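Local coordinates for protein P-granule scaffold (Caenorhabditis japonica, PDB 5W4A) that probably acts as an RNA-binding scaffold of germline P granules, assemblies linked to mRNA repression, this part being its N-terminal domain, at residues E162-L166 against D167-D171; D188-E191 against V192-N196. All coordinates share one frame; numbering follows the deposited sequence.

Contact 1: residues E162-L166 against D167-D171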
ATOM      1  N   GLU C 162       2.745  -1.481   5.890  1.00 15.52           N
ATOM      2  CA  GLU C 162       2.437  -0.580   4.781  1.00 17.26           C
ATOM      3  C   GLU C 162       3.266   0.698   4.854  1.00 16.89           C
ATOM      4  O   GLU C 162       3.426   1.381   3.832  1.00 16.34           O
ATOM      5  CB  GLU C 162       0.933  -0.231   4.770  1.00 17.73           C
ATOM      6  CG  GLU C 162       0.025  -1.412   4.428  1.00 23.24           C
ATOM      7  CD  GLU C 162       0.197  -1.888   3.010  1.00 28.21           C
ATOM      8  OE1 GLU C 162       0.309  -1.038   2.084  1.00 28.62           O
ATOM      9  OE2 GLU C 162       0.306  -3.120   2.834  1.00 35.55           O
ATOM     10  N   LEU C 163       3.842   1.016   6.028  1.00 17.00           N
ATOM     11  CA  LEU C 163       4.748   2.173   6.109  1.00 17.38           C
ATOM     12  C   LEU C 163       5.922   2.040   5.148  1.00 16.47           C
ATOM     13  O   LEU C 163       6.447   3.048   4.665  1.00 16.95           O
ATOM     14  CB  LEU C 163       5.253   2.344   7.550  1.00 15.83           C
ATOM     15  CG  LEU C 163       4.176   2.794   8.508  1.00 17.28           C
ATOM     16  CD1 LEU C 163       4.658   2.608   9.957  1.00 18.53           C
ATOM     17  CD2 LEU C 163       3.752   4.268   8.265  1.00 23.46           C
ATOM     18  N   CYS C 164       6.362   0.805   4.862  1.00 15.78           N
ATOM     19  CA  CYS C 164       7.471   0.582   3.952  1.00 16.89           C
ATOM     20  C   CYS C 164       7.143   1.062   2.545  1.00 17.56           C
ATOM     21  O   CYS C 164       8.057   1.413   1.810  1.00 16.02           O
ATOM     22  CB  CYS C 164       7.857  -0.890   3.940  1.00 16.80           C
ATOM     23  SG  CYS C 164       8.363  -1.495   5.589  1.00 18.56           S
ATOM     24  N   GLY C 165       5.851   1.161   2.194  1.00 16.16           N
ATOM     25  CA  GLY C 165       5.460   1.691   0.900  1.00 16.92           C
ATOM     26  C   GLY C 165       5.644   3.181   0.762  1.00 18.05           C
ATOM     27  O   GLY C 165       5.559   3.694  -0.361  1.00 19.60           O
ATOM     28  N   LEU C 166       5.816   3.891   1.885  1.00 16.10           N
ATOM     29  CA  LEU C 166       6.199   5.302   1.927  1.00 16.34           C
ATOM     30  C   LEU C 166       7.677   5.491   2.275  1.00 15.24           C
ATOM     31  O   LEU C 166       8.105   6.603   2.620  1.00 15.83           O
ATOM     32  CB  LEU C 166       5.317   6.036   2.938  1.00 16.84           C
ATOM     33  CG  LEU C 166       3.807   5.971   2.712  1.00 19.50           C
ATOM     34  CD1 LEU C 166       3.036   6.508   3.909  1.00 20.55           C
ATOM     35  CD2 LEU C 166       3.490   6.777   1.468  1.00 31.77           C
ATOM     36  N   ASP C 167       8.469   4.425   2.165  1.00 13.76           N
ATOM     37  CA  ASP C 167       9.864   4.414   2.576  1.00 13.85           C
ATOM     38  C   ASP C 167      10.005   4.862   4.028  1.00 15.90           C
ATOM     39  O   ASP C 167      10.988   5.505   4.412  1.00 16.61           O
ATOM     40  CB  ASP C 167      10.727   5.248   1.628  1.00 14.93           C
ATOM     41  CG  ASP C 167      10.912   4.582   0.262  1.00 22.94           C
ATOM     42  OD1 ASP C 167      10.501   3.413   0.079  1.00 19.36           O
ATOM     43  OD2 ASP C 167      11.487   5.239  -0.640  1.00 25.81           O
ATOM     44  N   LEU C 168       9.033   4.458   4.857  1.00 16.15           N
ATOM     45  CA  LEU C 168       9.067   4.632   6.309  1.00 15.37           C
ATOM     46  C   LEU C 168       9.434   3.322   7.006  1.00 14.29           C
ATOM     47  O   LEU C 168       8.965   3.026   8.114  1.00 15.63           O
ATOM     48  CB  LEU C 168       7.725   5.192   6.798  1.00 15.40           C
ATOM     49  CG  LEU C 168       7.437   6.628   6.348  1.00 15.33           C
ATOM     50  CD1 LEU C 168       6.040   7.039   6.736  1.00 17.48           C
ATOM     51  CD2 LEU C 168       8.491   7.606   6.901  1.00 17.92           C
ATOM     52  N   ASP C 169      10.349   2.567   6.389  1.00 16.28           N
ATOM     53  CA  ASP C 169      10.882   1.347   6.990  1.00 16.61           C
ATOM     54  C   ASP C 169      11.412   1.566   8.401  1.00 16.77           C
ATOM     55  O   ASP C 169      11.247   0.689   9.255  1.00 16.16           O
ATOM     56  CB  ASP C 169      11.968   0.764   6.076  1.00 17.54           C
ATOM     57  CG  ASP C 169      11.494   0.660   4.642  1.00 19.90           C
ATOM     58  OD1 ASP C 169      11.416   1.726   3.969  1.00 18.96           O
ATOM     59  OD2 ASP C 169      11.152  -0.476   4.232  1.00 18.72           O
ATOM     60  N   PHE C 170      12.053   2.713   8.675  1.00 16.68           N
ATOM     61  CA  PHE C 170      12.507   2.984  10.032  1.00 17.26           C
ATOM     62  C   PHE C 170      11.355   2.916  11.031  1.00 16.82           C
ATOM     63  O   PHE C 170      11.482   2.322  12.108  1.00 15.74           O
ATOM     64  CB  PHE C 170      13.178   4.364  10.086  1.00 14.93           C
ATOM     65  CG  PHE C 170      13.551   4.816  11.457  1.00 16.46           C
ATOM     66  CD1 PHE C 170      14.532   4.120  12.175  1.00 19.01           C
ATOM     67  CD2 PHE C 170      12.950   5.921  12.047  1.00 18.31           C
ATOM     68  CE1 PHE C 170      14.930   4.560  13.423  1.00 19.14           C
ATOM     69  CE2 PHE C 170      13.363   6.363  13.312  1.00 19.61           C
ATOM     70  CZ  PHE C 170      14.337   5.665  13.988  1.00 17.71           C
ATOM     71  N   ASP C 171      10.233   3.543  10.709  1.00 16.49           N
ATOM     72  CA  ASP C 171       9.120   3.574  11.648  1.00 16.25           C
ATOM     73  C   ASP C 171       8.560   2.171  11.841  1.00 15.63           C
ATOM     74  O   ASP C 171       8.224   1.787  12.979  1.00 16.68           O
ATOM     75  CB  ASP C 171       8.028   4.516  11.148  1.00 15.26           C
ATOM     76  CG  ASP C 171       8.406   5.976  11.207  1.00 17.17           C
ATOM     77  OD1 ASP C 171       9.488   6.289  11.767  1.00 18.05           O
ATOM     78  OD2 ASP C 171       7.611   6.810  10.687  1.00 16.10           O
TER

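Contact 2: residues D188-E191 against V192-N196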
ATOM      1  N   ASP C 188      10.753 -13.446   8.868  1.00 22.38           N
ATOM      2  CA  ASP C 188      11.352 -13.219   7.559  1.00 20.37           C
ATOM      3  C   ASP C 188      10.988 -11.832   7.017  1.00 22.01           C
ATOM      4  O   ASP C 188      11.815 -11.173   6.377  1.00 23.31           O
ATOM      5  CB  ASP C 188      10.918 -14.324   6.592  1.00 23.43           C
ATOM      6  CG  ASP C 188      11.591 -15.663   6.900  1.00 33.42           C
ATOM      7  OD1 ASP C 188      12.421 -15.718   7.833  1.00 42.94           O
ATOM      8  OD2 ASP C 188      11.271 -16.647   6.214  1.00 46.12           O
ATOM      9  N   GLU C 189       9.766 -11.376   7.274  1.00 20.51           N
ATOM     10  CA  GLU C 189       9.372 -10.049   6.828  1.00 18.31           C
ATOM     11  C   GLU C 189      10.070  -8.958   7.634  1.00 17.55           C
ATOM     12  O   GLU C 189      10.464  -7.931   7.072  1.00 18.76           O
ATOM     13  CB  GLU C 189       7.857  -9.897   6.924  1.00 17.29           C
ATOM     14  CG  GLU C 189       7.127 -10.778   5.902  1.00 19.42           C
ATOM     15  CD  GLU C 189       5.686 -11.072   6.247  1.00 18.54           C
ATOM     16  OE1 GLU C 189       4.993 -10.218   6.846  1.00 20.89           O
ATOM     17  OE2 GLU C 189       5.219 -12.212   5.925  1.00 19.84           O
ATOM     18  N   VAL C 190      10.211  -9.164   8.950  1.00 18.54           N
ATOM     19  CA  VAL C 190      10.950  -8.208   9.775  1.00 18.25           C
ATOM     20  C   VAL C 190      12.372  -8.060   9.255  1.00 20.32           C
ATOM     21  O   VAL C 190      12.908  -6.949   9.171  1.00 19.38           O
ATOM     22  CB  VAL C 190      10.937  -8.633  11.246  1.00 20.29           C
ATOM     23  CG1 VAL C 190      11.850  -7.714  12.109  1.00 22.03           C
ATOM     24  CG2 VAL C 190       9.517  -8.626  11.803  1.00 22.79           C
ATOM     25  N   GLU C 191      12.982  -9.177   8.829  1.00 21.74           N
ATOM     26  CA  GLU C 191      14.335  -9.099   8.281  1.00 22.41           C
ATOM     27  C   GLU C 191      14.400  -8.232   7.026  1.00 20.67           C
ATOM     28  O   GLU C 191      15.347  -7.462   6.853  1.00 20.43           O
ATOM     29  CB  GLU C 191      14.885 -10.505   8.014  1.00 26.60           C
ATOM     30  CG  GLU C 191      16.305 -10.455   7.514  1.00 29.02           C
ATOM     31  CD  GLU C 191      16.895 -11.821   7.218  1.00 44.23           C
ATOM     32  OE1 GLU C 191      16.155 -12.719   6.752  1.00 49.09           O
ATOM     33  OE2 GLU C 191      18.112 -11.979   7.446  1.00 46.98           O
ATOM     34  N   VAL C 192      13.398  -8.318   6.137  1.00 19.30           N
ATOM     35  CA  VAL C 192      13.371  -7.461   4.964  1.00 18.79           C
ATOM     36  C   VAL C 192      13.247  -5.980   5.366  1.00 18.06           C
ATOM     37  O   VAL C 192      13.930  -5.105   4.810  1.00 19.28           O
ATOM     38  CB  VAL C 192      12.236  -7.885   4.007  1.00 19.61           C
ATOM     39  CG1 VAL C 192      12.143  -6.901   2.846  1.00 22.12           C
ATOM     40  CG2 VAL C 192      12.445  -9.317   3.528  1.00 22.19           C
ATOM     41  N   ILE C 193      12.353  -5.669   6.312  1.00 17.09           N
ATOM     42  CA  ILE C 193      12.177  -4.300   6.782  1.00 15.64           C
ATOM     43  C   ILE C 193      13.480  -3.776   7.372  1.00 16.56           C
ATOM     44  O   ILE C 193      13.903  -2.654   7.072  1.00 17.03           O
ATOM     45  CB  ILE C 193      11.038  -4.215   7.812  1.00 19.45           C
ATOM     46  CG1 ILE C 193       9.712  -4.581   7.150  1.00 17.34           C
ATOM     47  CG2 ILE C 193      10.940  -2.806   8.417  1.00 19.69           C
ATOM     48  CD1 ILE C 193       8.529  -4.649   8.094  1.00 20.13           C
ATOM     49  N   ARG C 194      14.093  -4.576   8.233  1.00 17.59           N
ATOM     50  CA  ARG C 194      15.387  -4.213   8.817  1.00 20.64           C
ATOM     51  C   ARG C 194      16.412  -3.940   7.730  1.00 21.52           C
ATOM     52  O   ARG C 194      17.130  -2.931   7.768  1.00 20.65           O
ATOM     53  CB  ARG C 194      15.864  -5.317   9.734  1.00 19.59           C
ATOM     54  CG  ARG C 194      17.192  -5.021  10.459  1.00 23.82           C
ATOM     55  CD  ARG C 194      17.637  -6.226  11.286  1.00 29.94           C
ATOM     56  NE  ARG C 194      16.765  -6.518  12.430  1.00 42.75           N
ATOM     57  CZ  ARG C 194      15.974  -7.596  12.569  1.00 50.91           C
ATOM     58  NH1 ARG C 194      15.910  -8.550  11.639  1.00 36.71           N
ATOM     59  NH2 ARG C 194      15.234  -7.726  13.668  1.00 43.34           N
ATOM     60  N   ASP C 195      16.498  -4.831   6.745  1.00 21.43           N
ATOM     61  CA  ASP C 195      17.478  -4.656   5.679  1.00 19.09           C
ATOM     62  C   ASP C 195      17.198  -3.424   4.829  1.00 20.68           C
ATOM     63  O   ASP C 195      18.141  -2.749   4.409  1.00 20.73           O
ATOM     64  CB  ASP C 195      17.555  -5.916   4.822  1.00 22.00           C
ATOM     65  CG  ASP C 195      18.309  -7.045   5.516  1.00 32.36           C
ATOM     66  OD1 ASP C 195      19.002  -6.785   6.530  1.00 35.43           O
ATOM     67  OD2 ASP C 195      18.200  -8.211   5.066  1.00 32.94           O
ATOM     68  N   ASN C 196      15.916  -3.090   4.576  1.00 19.00           N
ATOM     69  CA  ASN C 196      15.581  -1.841   3.889  1.00 18.30           C
ATOM     70  C   ASN C 196      16.112  -0.627   4.654  1.00 18.19           C
ATOM     71  O   ASN C 196      16.682   0.294   4.066  1.00 19.98           O
ATOM     72  CB  ASN C 196      14.071  -1.693   3.719  1.00 17.37           C
ATOM     73  CG  ASN C 196      13.502  -2.647   2.694  1.00 18.70           C
ATOM     74  OD1 ASN C 196      14.226  -3.341   1.946  1.00 21.28           O
ATOM     75  ND2 ASN C 196      12.168  -2.692   2.655  1.00 18.20           N
TER
HETATM   76  O   HOH W   1      19.550 -10.346   5.887  0.88 38.71           O

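Contact 1: residues E162-L166 against D167-D171
L163 and L168 face each other across a Schellman motif that ends the 3-10 turn after helix 153-160 and leads into helix 169-179. Its two backbone bonds are nested. The outer one runs from L168 N to L163 O (3.0 Å) and the inner one from D167 N to C164 O (3.1 Å), while D167 takes the left-handed backbone conformation (phi 54°, psi 37°) that reverses the chain. L163 O is gripped twice, because L166 N also donates to it and comes from the face of the carbonyl plane opposite to L168 N. L168 then sits at the N-cap position of the next helix.

The apolar contacts lie beside these bonds. L163 CB meets L168 CB at 3.8 Å, the hydrophobic pairing expected of this motif, and L163 CD2 touches L168 CD1. L166 adds its CB against the same methyl, L168 CD1, at 4.0 Å, and D171 CB reaches L163 CD1 with the two side chains at about a right angle.

The carboxylates find their partners outside the turn. D167 and D169 both form salt bridges with K134 of the second subunit, D169 OD2 also accepts from N196 ND2, and D171 bonds T16 and Y17. An alanine in place of D169 would probably leave the N196 amide without this acceptor and K134 of the second subunit with one carboxylate fewer. Turned anti to its carbonyl carbon (chi1 -50°), the D169 carboxylate swings back over the turn, bringing OD2 to 3.3 Å from C164 CB.

Contact 2: residues D188-E191 against V192-N196
One water bridges E191 and D195, donating to E191 OE2 at 2.7 Å and to D195 OD2 at the same distance. The two side chains run alongside each other in the same direction, with their carboxylate planes 40° apart and OE2 of E191 standing 4.5 Å from OD2 of D195. Two donated protons between these like charges would be expected to ease their repulsion on this exposed face. Each carboxylate arrives by a different route. The E191 chain is extended, whereas CG of D195 lies anti to its carbonyl carbon and rests 3.3 Å from E191 O.

Beneath the side chains runs the i to i+4 bonding of an alpha-helix, here within helix 187-201. R194 N to V190 O is the shortest of these bonds at 2.8 Å, and it is nearly straight, with an N-H...O angle of 173°. V192 N to D188 O is the longest, at 3.3 Å.

R194 folds back along this turn. Its bend at chi3 (-67°) lays the guanidinium so that V190 O sits over one face, NH2 rests 3.7 Å from V190 CG1, and NH1 approaches E191 CA. The position is fixed from outside, NE donating to Y173 OH and NH2 forming a salt bridge with E182. On another flank V192 packs on L132 of the second subunit, and E189 forms a salt bridge with R128 of that subunit. I193 is buried against F157 and A172, its CG1 passing 3.4 Å from E189 O.

From the N terminus, the chain leaves helix 153-160, reverses through contact 1 and enters helix 169-179. It then passes through a further connection into helix 187-201, where contact 2 spans successive turns. The two lie in series: contact 1 closes a tight local turn, contact 2 stays within one helix, and neither nests in nor crosses the other. Their centres are about 11 Å apart. Besides the probable D169–N196 hydrogen bond, I193 packs with CG1 on C164 SG and with CG2 on D169 O, tying helix 187-201 to the turn and to the start of helix 169-179. Both contacts also reach the second subunit, where L132 and K134 touch residues from each.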